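PDB 3WV4: Non-ribosomal peptide synthetase from Streptomyces halstedii, which belongs to the AMP-binding enzyme family of the ANL clan and is represented here by its N-terminal domain. Local coordinates for residues L198-G203 with P208-C213; C239-S242 with D246-L249; V337-Q342 with I348-P353. One frame throughout, in Å; residues are numbered along the deposited sequence.

Interaction 1. Residues L198-G203 with P208-C213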
loop_
_atom_site.group_PDB
_atom_site.type_symbol
_atom_site.label_atom_id
_atom_site.label_comp_id
_atom_site.label_asym_id
_atom_site.label_seq_id
_atom_site.Cartn_x
_atom_site.Cartn_y
_atom_site.Cartn_z
ATOM N N LEU A 198 6.552 -0.833 -8.670
ATOM C CA LEU A 198 5.872 -1.799 -9.530
ATOM C C LEU A 198 5.162 -2.770 -8.661
ATOM O O LEU A 198 5.766 -3.402 -7.797
ATOM C CB LEU A 198 6.835 -2.618 -10.428
ATOM C CG LEU A 198 7.744 -1.872 -11.414
ATOM C CD1 LEU A 198 8.407 -2.866 -12.361
ATOM C CD2 LEU A 198 6.989 -0.803 -12.221
ATOM N N ILE A 199 3.879 -2.909 -8.877
ATOM C CA ILE A 199 3.111 -3.834 -8.066
ATOM C C ILE A 199 2.680 -4.976 -8.929
ATOM O O ILE A 199 1.804 -4.795 -9.787
ATOM C CB ILE A 199 1.846 -3.194 -7.530
ATOM C CG1 ILE A 199 2.155 -2.042 -6.586
ATOM C CG2 ILE A 199 0.984 -4.236 -6.825
ATOM C CD1 ILE A 199 2.720 -2.509 -5.247
ATOM N N TYR A 200 3.246 -6.164 -8.701
ATOM C CA TYR A 200 2.882 -7.317 -9.516
ATOM C C TYR A 200 1.539 -7.840 -9.067
ATOM O O TYR A 200 1.390 -8.202 -7.926
ATOM C CB TYR A 200 4.008 -8.374 -9.480
ATOM C CG TYR A 200 5.031 -8.053 -10.525
ATOM C CD1 TYR A 200 4.871 -8.494 -11.827
ATOM C CD2 TYR A 200 6.128 -7.237 -10.250
ATOM C CE1 TYR A 200 5.805 -8.172 -12.814
ATOM C CE2 TYR A 200 7.042 -6.906 -11.226
ATOM C CZ TYR A 200 6.889 -7.395 -12.511
ATOM O OH TYR A 200 7.767 -7.053 -13.505
ATOM N N THR A 201 0.558 -7.854 -9.955
ATOM C CA THR A 201 -0.791 -8.432 -9.673
ATOM C C THR A 201 -1.007 -9.880 -10.243
ATOM O O THR A 201 -1.911 -10.600 -9.850
ATOM C CB THR A 201 -1.868 -7.546 -10.321
ATOM O OG1 THR A 201 -1.588 -7.431 -11.727
ATOM C CG2 THR A 201 -1.827 -6.161 -9.699
ATOM N N SER A 202 -0.134 -10.322 -11.125
ATOM C CA SER A 202 -0.290 -11.659 -11.734
ATOM C C SER A 202 0.080 -12.831 -10.806
ATOM O O SER A 202 1.072 -12.830 -10.117
ATOM C CB SER A 202 0.573 -11.715 -12.952
ATOM O OG SER A 202 1.849 -11.215 -12.674
ATOM N N GLY A 203 -0.749 -13.856 -10.822
ATOM C CA GLY A 203 -0.485 -15.070 -10.061
ATOM C C GLY A 203 0.476 -16.007 -10.804
ATOM O O GLY A 203 0.949 -15.733 -11.935
ATOM N N PRO A 208 3.558 -12.450 -16.369
ATOM C CA PRO A 208 3.881 -11.434 -15.403
ATOM C C PRO A 208 3.265 -10.070 -15.778
ATOM O O PRO A 208 3.218 -9.692 -16.944
ATOM C CB PRO A 208 5.391 -11.375 -15.424
ATOM C CG PRO A 208 5.830 -12.007 -16.710
ATOM C CD PRO A 208 4.733 -12.915 -17.139
ATOM N N LYS A 209 2.780 -9.349 -14.779
ATOM C CA LYS A 209 1.980 -8.147 -15.017
ATOM C C LYS A 209 1.997 -7.295 -13.769
ATOM O O LYS A 209 1.527 -7.725 -12.751
ATOM C CB LYS A 209 0.553 -8.553 -15.363
ATOM C CG LYS A 209 -0.256 -7.374 -15.846
ATOM C CD LYS A 209 -1.666 -7.720 -16.329
ATOM C CE LYS A 209 -2.618 -7.925 -15.174
ATOM N NZ LYS A 209 -4.008 -8.080 -15.706
ATOM N N ALA A 210 2.578 -6.108 -13.868
ATOM C CA ALA A 210 2.719 -5.213 -12.771
ATOM C C ALA A 210 2.106 -3.890 -13.131
ATOM O O ALA A 210 2.287 -3.402 -14.249
ATOM C CB ALA A 210 4.189 -5.004 -12.449
ATOM N N VAL A 211 1.414 -3.288 -12.184
ATOM C CA VAL A 211 1.024 -1.894 -12.346
ATOM C C VAL A 211 2.202 -0.970 -12.048
ATOM O O VAL A 211 2.885 -1.149 -11.060
ATOM C CB VAL A 211 -0.134 -1.567 -11.427
ATOM C CG1 VAL A 211 -0.589 -0.122 -11.617
ATOM C CG2 VAL A 211 -1.272 -2.550 -11.704
ATOM N N ALA A 212 2.432 -0.015 -12.935
ATOM C CA ALA A 212 3.507 0.927 -12.823
ATOM C C ALA A 212 3.000 2.153 -12.180
ATOM O O ALA A 212 2.140 2.852 -12.734
ATOM C CB ALA A 212 4.083 1.281 -14.189
ATOM N N CYS A 213 3.589 2.477 -11.031
ATOM C CA CYS A 213 3.042 3.518 -10.205
ATOM C C CYS A 213 4.000 4.643 -10.056
ATOM O O CYS A 213 5.039 4.492 -9.371
ATOM C CB CYS A 213 2.694 2.962 -8.814
ATOM S SG CYS A 213 1.519 1.597 -8.808
#
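Lys209 O is approached by three donors of segment 198-203 at once. Thr201 N makes the sound bond, 3.0 Å to Lys209 O with an N-H...O angle of 147°, while Thr201 OG1 and Ser202 N add weak ones. The Thr201 hydroxyl can join because chi1 of 56° sets it between the backbone N and the carbonyl carbon. Ser202 is turned alike, and its OG accepts a weak, bent bond from Lys209 N (3.0 Å, 126°). The Thr-Ser-Gly and Pro-Lys sequences flanking the loop here fit the signature motif of the ANL clan. Further from the loop, Ile199 and Val211 form an antiparallel hydrogen-bonded pair: Ile199 N lies 3.0 Å from Val211 O, and Val211 N lies 2.9 Å from Ile199 O. On the face carrying Leu198, Tyr200, Ala210 and Ala212, the methyl Ala210 CB sits over the centre of the Tyr200 ring in a CH-pi contact, 3.6 Å from Tyr200 CE1. Tyr200 OH is hydrogen-bonded to Asp140 OD2 of helix 131-141. On the same face Leu198 CD2 meets Ala212 CB at 4.1 Å. Backbone bonds thus run along the strands, apolar contacts cover one face, and hydroxyls add weaker bonds toward the loop.

Interaction 2. Residues C239-S242 with D246-L249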
loop_
_atom_site.group_PDB
_atom_site.type_symbol
_atom_site.label_atom_id
_atom_site.label_comp_id
_atom_site.label_asym_id
_atom_site.label_seq_id
_atom_site.Cartn_x
_atom_site.Cartn_y
_atom_site.Cartn_z
ATOM N N CYS A 239 -0.987 -3.202 11.544
ATOM C CA CYS A 239 -0.956 -3.701 10.213
ATOM C C CYS A 239 -0.361 -5.091 10.174
ATOM O O CYS A 239 0.862 -5.304 10.350
ATOM C CB CYS A 239 -0.161 -2.767 9.312
ATOM S SG CYS A 239 -0.317 -3.229 7.597
ATOM N N ARG A 240 -1.256 -6.026 9.907
ATOM C CA ARG A 240 -0.948 -7.430 9.815
ATOM C C ARG A 240 -0.744 -7.779 8.330
ATOM O O ARG A 240 -0.197 -8.829 7.966
ATOM C CB ARG A 240 -2.112 -8.156 10.483
ATOM C CG ARG A 240 -1.996 -9.645 10.655
ATOM C CD ARG A 240 -1.390 -10.119 11.990
ATOM N NE ARG A 240 -2.188 -11.278 12.412
ATOM C CZ ARG A 240 -2.219 -12.436 11.749
ATOM N NH1 ARG A 240 -1.435 -12.639 10.680
ATOM N NH2 ARG A 240 -3.014 -13.415 12.160
ATOM N N MET A 241 -1.111 -6.847 7.474
ATOM C CA MET A 241 -0.944 -7.002 6.040
ATOM C C MET A 241 0.468 -6.728 5.642
ATOM O O MET A 241 1.129 -5.869 6.229
ATOM C CB MET A 241 -1.809 -6.014 5.248
ATOM C CG MET A 241 -3.162 -6.570 4.814
ATOM S SD MET A 241 -4.365 -6.675 6.129
ATOM C CE MET A 241 -3.942 -5.140 6.943
ATOM N N SER A 242 0.885 -7.419 4.588
ATOM C CA SER A 242 2.207 -7.272 4.055
ATOM C C SER A 242 2.401 -5.929 3.395
ATOM O O SER A 242 1.585 -5.480 2.567
ATOM C CB SER A 242 2.500 -8.373 3.045
ATOM O OG SER A 242 3.752 -8.097 2.434
ATOM N N ASP A 246 -0.050 -3.651 -1.933
ATOM C CA ASP A 246 -0.346 -2.238 -1.903
ATOM C C ASP A 246 -1.242 -1.838 -0.688
ATOM O O ASP A 246 -1.250 -0.680 -0.248
ATOM C CB ASP A 246 -0.897 -1.755 -3.266
ATOM C CG ASP A 246 -2.257 -2.311 -3.616
ATOM O OD1 ASP A 246 -2.803 -3.136 -2.843
ATOM O OD2 ASP A 246 -2.786 -1.905 -4.695
ATOM N N PHE A 247 -1.938 -2.805 -0.107
ATOM C CA PHE A 247 -2.771 -2.527 1.045
ATOM C C PHE A 247 -1.879 -2.077 2.190
ATOM O O PHE A 247 -2.017 -0.966 2.672
ATOM C CB PHE A 247 -3.648 -3.754 1.407
ATOM C CG PHE A 247 -4.783 -3.451 2.364
ATOM C CD1 PHE A 247 -5.204 -2.127 2.627
ATOM C CD2 PHE A 247 -5.465 -4.484 2.995
ATOM C CE1 PHE A 247 -6.245 -1.868 3.495
ATOM C CE2 PHE A 247 -6.533 -4.217 3.849
ATOM C CZ PHE A 247 -6.907 -2.924 4.109
ATOM N N GLY A 248 -0.906 -2.896 2.562
ATOM C CA GLY A 248 0.044 -2.508 3.609
ATOM C C GLY A 248 0.960 -1.349 3.230
ATOM O O GLY A 248 1.307 -0.516 4.065
ATOM N N LEU A 249 1.363 -1.293 1.984
ATOM C CA LEU A 249 2.217 -0.205 1.537
ATOM C C LEU A 249 1.624 1.183 1.831
ATOM O O LEU A 249 2.330 2.101 2.227
ATOM C CB LEU A 249 2.477 -0.342 0.025
ATOM C CG LEU A 249 3.833 -0.038 -0.654
ATOM C CD1 LEU A 249 3.721 0.848 -1.888
ATOM C CD2 LEU A 249 4.919 0.456 0.284
#
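Met241 turns toward Phe247 and Gly248 at the start of helix 246-258. Met241 CB lies 4.2 Å from Gly248 N. Met241 CG makes the close approach, 3.6 Å to Phe247 CD2, on an oblique line to the ring. The chain then bends, with chi2 at 76° and chi3 at 39°, which keeps the rest of it beside Phe247: Met241 SD stands 4.0 Å from both CD2 and CE2 of Phe247, and Met241 CE ends 4.1 Å from Phe247 CE2. With Met241 SD 51° off the normal of the Phe247 ring, this is an oblique Met-aromatic contact. Pro286 of strand 284-287 touches both side chains, and Trp245 meets the Phe247 ring edge-to-face. Beyond the methionine, Gly248 offers a bare backbone: Ser242 O lies 3.5 Å from Gly248 CA in a CA-H...O contact, and Cys239 SG lies 4.1 Å from Gly248 CA. Met241 O accepts a hydrogen bond from Asn104 ND2. The two segments therefore meet through apolar and sulfur contacts at the loop between strand 236-239 and helix 246-258, the first half of a beta-alpha-beta crossover completed by strand 261-264, which runs parallel beside strand 236-239.

Interaction 3. Residues V337-Q342 with I348-P353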
loop_
_atom_site.group_PDB
_atom_site.type_symbol
_atom_site.label_atom_id
_atom_site.label_comp_id
_atom_site.label_asym_id
_atom_site.label_seq_id
_atom_site.Cartn_x
_atom_site.Cartn_y
_atom_site.Cartn_z
ATOM N N VAL A 337 -15.603 0.186 7.882
ATOM C CA VAL A 337 -15.599 1.035 6.708
ATOM C C VAL A 337 -15.422 0.222 5.438
ATOM O O VAL A 337 -14.425 -0.487 5.327
ATOM C CB VAL A 337 -14.477 2.075 6.804
ATOM C CG1 VAL A 337 -14.412 2.875 5.535
ATOM C CG2 VAL A 337 -14.690 2.960 8.043
ATOM N N ARG A 338 -16.388 0.327 4.512
ATOM C CA ARG A 338 -16.289 -0.411 3.288
ATOM C C ARG A 338 -15.550 0.367 2.250
ATOM O O ARG A 338 -15.681 1.594 2.161
ATOM C CB ARG A 338 -17.673 -0.832 2.780
ATOM C CG ARG A 338 -18.419 -1.882 3.658
ATOM C CD ARG A 338 -19.684 -1.293 4.341
ATOM N NE ARG A 338 -20.676 -0.816 3.408
ATOM C CZ ARG A 338 -21.656 0.061 3.637
ATOM N NH1 ARG A 338 -21.821 0.712 4.775
ATOM N NH2 ARG A 338 -22.512 0.292 2.653
ATOM N N MET A 339 -14.794 -0.345 1.420
ATOM C CA MET A 339 -13.984 0.261 0.369
ATOM C C MET A 339 -13.963 -0.665 -0.833
ATOM O O MET A 339 -14.146 -1.845 -0.687
ATOM C CB MET A 339 -12.541 0.463 0.863
ATOM C CG MET A 339 -12.506 1.139 2.236
ATOM S SD MET A 339 -10.923 1.770 2.699
ATOM C CE MET A 339 -10.073 0.224 2.859
ATOM N N TYR A 340 -13.720 -0.112 -2.007
ATOM C CA TYR A 340 -13.552 -0.920 -3.209
ATOM C C TYR A 340 -12.472 -0.296 -4.026
ATOM O O TYR A 340 -12.333 0.945 -4.073
ATOM C CB TYR A 340 -14.877 -0.993 -3.981
ATOM C CG TYR A 340 -14.721 -1.240 -5.440
ATOM C CD1 TYR A 340 -14.277 -2.520 -5.924
ATOM C CD2 TYR A 340 -15.057 -0.264 -6.379
ATOM C CE1 TYR A 340 -14.171 -2.753 -7.287
ATOM C CE2 TYR A 340 -14.919 -0.491 -7.744
ATOM C CZ TYR A 340 -14.500 -1.751 -8.195
ATOM O OH TYR A 340 -14.343 -1.965 -9.563
ATOM N N GLY A 341 -11.657 -1.124 -4.632
ATOM C CA GLY A 341 -10.608 -0.636 -5.481
ATOM C C GLY A 341 -9.966 -1.711 -6.320
ATOM O O GLY A 341 -10.288 -2.882 -6.171
ATOM N N GLN A 342 -9.027 -1.299 -7.171
ATOM C CA GLN A 342 -8.150 -2.193 -7.933
ATOM C C GLN A 342 -6.783 -1.604 -7.826
ATOM O O GLN A 342 -6.657 -0.386 -7.722
ATOM C CB GLN A 342 -8.483 -2.176 -9.448
ATOM C CG GLN A 342 -9.711 -2.973 -9.855
ATOM C CD GLN A 342 -9.959 -2.972 -11.370
ATOM O OE1 GLN A 342 -9.362 -2.216 -12.145
ATOM N NE2 GLN A 342 -10.793 -3.861 -11.792
ATOM N N ILE A 348 -10.937 2.926 -5.485
ATOM C CA ILE A 348 -11.992 3.523 -6.295
ATOM C C ILE A 348 -13.019 4.264 -5.482
ATOM O O ILE A 348 -13.412 5.395 -5.857
ATOM C CB ILE A 348 -12.709 2.447 -7.129
ATOM C CG1 ILE A 348 -11.663 2.010 -8.146
ATOM C CG2 ILE A 348 -13.954 3.017 -7.798
ATOM C CD1 ILE A 348 -11.907 0.793 -9.001
ATOM N N SER A 349 -13.509 3.617 -4.440
ATOM C CA SER A 349 -14.575 4.180 -3.652
ATOM C C SER A 349 -14.359 3.829 -2.214
ATOM O O SER A 349 -13.730 2.774 -1.882
ATOM C CB SER A 349 -15.940 3.646 -4.077
ATOM O OG SER A 349 -16.055 2.237 -3.741
ATOM N N ILE A 350 -14.842 4.721 -1.357
ATOM C CA ILE A 350 -14.867 4.518 0.087
ATOM C C ILE A 350 -16.195 5.015 0.640
ATOM O O ILE A 350 -16.674 6.024 0.220
ATOM C CB ILE A 350 -13.712 5.287 0.806
ATOM C CG1 ILE A 350 -12.377 4.799 0.325
ATOM C CG2 ILE A 350 -13.851 5.140 2.318
ATOM C CD1 ILE A 350 -11.204 5.545 0.994
ATOM N N MET A 351 -16.813 4.229 1.509
ATOM C CA MET A 351 -17.986 4.635 2.197
ATOM C C MET A 351 -17.526 5.472 3.351
ATOM O O MET A 351 -16.767 5.023 4.210
ATOM C CB MET A 351 -18.750 3.469 2.776
ATOM C CG MET A 351 -20.114 3.870 3.320
ATOM S SD MET A 351 -21.208 4.632 2.033
ATOM C CE MET A 351 -22.144 3.286 1.448
ATOM N N PRO A 352 -18.031 6.695 3.419
ATOM C CA PRO A 352 -17.575 7.508 4.537
ATOM C C PRO A 352 -17.937 6.901 5.896
ATOM O O PRO A 352 -19.070 6.474 6.059
ATOM C CB PRO A 352 -18.330 8.834 4.327
ATOM C CG PRO A 352 -18.506 8.945 2.864
ATOM C CD PRO A 352 -18.686 7.504 2.362
ATOM N N PRO A 353 -17.004 6.949 6.882
ATOM C CA PRO A 353 -17.201 6.351 8.206
ATOM C C PRO A 353 -18.494 6.711 8.856
ATOM O O PRO A 353 -19.172 5.816 9.429
ATOM C CB PRO A 353 -16.015 6.878 9.004
ATOM C CG PRO A 353 -14.946 6.881 8.025
ATOM C CD PRO A 353 -15.592 7.308 6.688
#
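Tyr340 and Ser349 anchor the backbone bonding between these antiparallel segments. Tyr340 N lies 2.9 Å from Ser349 O, and Tyr340 O accepts twice: from Ile348 N at 2.8 Å, on a lone pair in the carbonyl plane, and from Ser349 N at 2.9 Å, tilted from that plane. Two residues facing one make this a classic beta bulge. Past it, Met351 N reaches Arg338 O at 2.9 Å in an almost straight bond (176°). Among apolar contacts, chi1 of 154° sets the Tyr340 ring alongside Ile348, whose CD1 lies 3.5 Å from Tyr340 CE2. Met339 and Ile350 lie side by side, Met339 SD 4.1 Å from Ile350 CG1, while Val337 CG2 meets Pro353 CG at 3.9 Å. The third kind involves polar side chains. Met351 CG lies over one face of the Arg338 guanidinium, offset toward the rim, and Arg338 NH2 is hydrogen-bonded to Ser362 O. Ser349 OG sits at the edge of the Tyr340 ring, in its plane, and pairs with Val363 O; Tyr340 OH pairs with Asp427. The hydrogen bonds between the two segments are thus all backbone to backbone, whereas the polar ends of Arg338, Ser349 and Tyr340 link this hairpin to strands 362-366 and 427-431.

Interaction 2 is the buried one, its centre about 6 Å from that of the chain, and it rests on sulfur and apolar contacts. Interactions 1 and 3, with centres about 13 and 15 Å from the chain's centre, are partly buried beta hairpins held by backbone bonds, but they differ in detail: 198-203 with 208-213 form a two-strand sheet with hydroxyl bonds near its loop, whereas 337-342 with 348-353 belong to a large mixed sheet and carry a bulge. Interactions 1 and 2 touch, Ile199 CD1 packing on Asp246 CB at 4.2 Å, and Thr343 is met from both. Interactions 2 and 3 do not touch directly, yet Phe247 and Met339 both contact Ser315 and Arg347.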